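Local coordinates for Lin2891 protein (Listeria innocua, PDB 3DB0) that is a putative pyridoxamine 5'-phosphate oxidase, probably a flavin-binding oxidoreductase of the FMN-binding split-barrel type, whose own substrate is not established, at residues A84-D89 with V114-V119. Sequence-based numbering, arbitrary orientation. Where two conformers were deposited one is given.
Sequences ASLEED and VVIKIV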
loop_
_atom_site.group_PDB
_atom_site.type_symbol
_atom_site.label_atom_id
_atom_site.label_comp_id
_atom_site.label_asym_id
_atom_site.label_seq_id
_atom_site.Cartn_x
_atom_site.Cartn_y
_atom_site.Cartn_z
ATOM N N ALA B 84 19.198 -14.158 1.320
ATOM C CA ALA B 84 19.099 -12.910 2.051
ATOM C C ALA B 84 20.373 -12.651 2.825
ATOM O O ALA B 84 21.026 -13.578 3.329
ATOM C CB ALA B 84 17.797 -12.876 2.973
ATOM N N SER B 85 20.702 -11.361 2.856
ATOM C CA SER B 85 21.884 -10.805 3.516
ATOM C C SER B 85 21.619 -9.394 3.955
ATOM O O SER B 85 20.647 -8.755 3.547
ATOM C CB SER B 85 23.120 -10.895 2.600
ATOM O OG SER B 85 23.000 -10.038 1.494
ATOM N N LEU B 86 22.454 -8.913 4.857
ATOM C CA LEU B 86 22.319 -7.554 5.337
ATOM C C LEU B 86 23.140 -6.674 4.402
ATOM O O LEU B 86 24.334 -6.940 4.149
ATOM C CB LEU B 86 22.760 -7.444 6.805
ATOM C CG LEU B 86 21.940 -8.346 7.778
ATOM C CD1 LEU B 86 22.329 -8.141 9.247
ATOM C CD2 LEU B 86 20.452 -8.080 7.558
ATOM N N GLU B 87 22.471 -5.657 3.864
ATOM C CA GLU B 87 23.071 -4.695 2.939
ATOM C C GLU B 87 24.138 -3.931 3.655
ATOM O O GLU B 87 23.893 -3.377 4.709
ATOM C CB GLU B 87 22.022 -3.710 2.403
ATOM C CG GLU B 87 22.592 -2.682 1.435
ATOM C CD GLU B 87 23.283 -3.321 0.272
ATOM O OE1 GLU B 87 22.629 -4.120 -0.416
ATOM O OE2 GLU B 87 24.482 -3.035 0.029
ATOM N N GLU B 88 25.309 -3.878 3.046
ATOM C CA GLU B 88 26.487 -3.228 3.654
ATOM C C GLU B 88 26.836 -1.911 3.019
ATOM O O GLU B 88 27.634 -1.157 3.550
ATOM C CB GLU B 88 27.705 -4.184 3.605
ATOM C CG GLU B 88 27.561 -5.441 4.519
ATOM C CD GLU B 88 28.729 -6.424 4.401
ATOM O OE1 GLU B 88 29.754 -6.116 3.761
ATOM O OE2 GLU B 88 28.615 -7.534 4.947
ATOM N N ASP B 89 26.234 -1.626 1.875
ATOM C CA ASP B 89 26.502 -0.355 1.168
ATOM C C ASP B 89 25.658 0.724 1.831
ATOM O O ASP B 89 24.435 0.682 1.827
ATOM C CB ASP B 89 26.185 -0.477 -0.336
ATOM C CG ASP B 89 26.487 0.786 -1.137
ATOM O OD1 ASP B 89 26.031 1.920 -0.817
ATOM O OD2 ASP B 89 27.104 0.630 -2.188
ATOM N N VAL B 114 18.548 -1.355 9.532
ATOM C CA VAL B 114 19.286 -2.244 8.663
ATOM C C VAL B 114 18.389 -2.578 7.502
ATOM O O VAL B 114 17.175 -2.340 7.536
ATOM C CB VAL B 114 19.733 -3.528 9.375
ATOM C CG1 VAL B 114 20.634 -3.184 10.545
ATOM C CG2 VAL B 114 18.518 -4.360 9.800
ATOM N N VAL B 115 19.022 -3.090 6.458
ATOM C CA VAL B 115 18.324 -3.460 5.256
ATOM C C VAL B 115 18.683 -4.904 4.894
ATOM O O VAL B 115 19.866 -5.274 4.889
ATOM C CB VAL B 115 18.637 -2.485 4.089
ATOM C CG1 VAL B 115 18.051 -3.005 2.695
ATOM C CG2 VAL B 115 18.162 -1.022 4.431
ATOM N N ILE B 116 17.634 -5.699 4.708
ATOM C CA ILE B 116 17.726 -7.051 4.205
ATOM C C ILE B 116 17.613 -7.028 2.697
ATOM O O ILE B 116 16.602 -6.608 2.098
ATOM C CB ILE B 116 16.692 -7.999 4.824
ATOM C CG1 ILE B 116 16.877 -7.986 6.345
ATOM C CG2 ILE B 116 16.875 -9.434 4.222
ATOM C CD1 ILE B 116 15.737 -8.597 7.187
ATOM N N LYS B 117 18.701 -7.482 2.083
ATOM C CA LYS B 117 18.809 -7.575 0.631
ATOM C C LYS B 117 18.464 -8.977 0.265
ATOM O O LYS B 117 18.939 -9.920 0.902
ATOM C CB LYS B 117 20.238 -7.278 0.170
ATOM C CG LYS B 117 20.466 -7.425 -1.352
ATOM C CD LYS B 117 21.982 -7.417 -1.717
ATOM C CE LYS B 117 22.136 -7.246 -3.181
ATOM N NZ LYS B 117 23.566 -7.222 -3.638
ATOM N N ILE B 118 17.611 -9.136 -0.732
ATOM C CA ILE B 118 17.272 -10.484 -1.188
ATOM C C ILE B 118 17.596 -10.646 -2.653
ATOM O O ILE B 118 16.990 -9.991 -3.528
ATOM C CB ILE B 118 15.795 -10.851 -0.915
ATOM C CG1 ILE B 118 15.506 -10.765 0.591
ATOM C CG2 ILE B 118 15.455 -12.228 -1.508
ATOM C CD1 ILE B 118 14.084 -10.546 0.925
ATOM N N VAL B 119 18.520 -11.572 -2.910
ATOM C CA VAL B 119 18.946 -11.935 -4.262
ATOM C C VAL B 119 18.171 -13.170 -4.721
ATOM O O VAL B 119 18.310 -14.258 -4.187
ATOM C CB VAL B 119 20.519 -12.127 -4.369
ATOM C CG1 VAL B 119 20.949 -12.635 -5.770
ATOM C CG2 VAL B 119 21.212 -10.830 -4.059
HETATM O O HOH W 1 21.679 -11.399 -0.440
HETATM O O HOH W 2 21.949 -3.049 6.578
#
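Ser85 and Lys117 form an antiparallel hydrogen-bonded pair: Ser85 N reaches Lys117 O at 3.0 Å, and Lys117 N returns a nearly straight bond to Ser85 O at 2.7 Å. Two residues further along, past the non-hydrogen-bonded pair of Leu86 and Ile116, Glu87 N donates to Val115 O (2.8 Å) from a position tilted 23° out of the carbonyl plane. Glu87 O and Val115 N stand too far apart to bond directly, and a water joins them, donating to the first and accepting from the second.

The aliphatic face is built by Ala84, Leu86, Ile116 and Ile118. Ala84 CB sits against Ile116 CG2 and Ile118 CG1, while the CD2 branch of Leu86 meets Ile116 CG1 at 3.8 Å, the two side chains crossing at a slant. On the other face, Lys117 leaves with CG anti to its N (chi1 177°) and stays extended, passing its CD methylene 3.6 Å from Glu87 OE1; NZ remains 4.6 Å from that oxygen, too far for a salt bridge, although the opposite charges probably still attract. Glu87 is bent at chi2 (56°), and its OE2 accepts Asp89 N through the anti lone pair, which ties the carboxylate to the turn. Asp89 in turn N-caps helix 90-100 through OD1 and Ile92 N.

Strand 113-126 lies between strands 77-86 and 43-49 in the antiparallel barrel, with helix 53-60 packed on Ala84 and Leu86 and helix 90-100 against Glu87 and Val115.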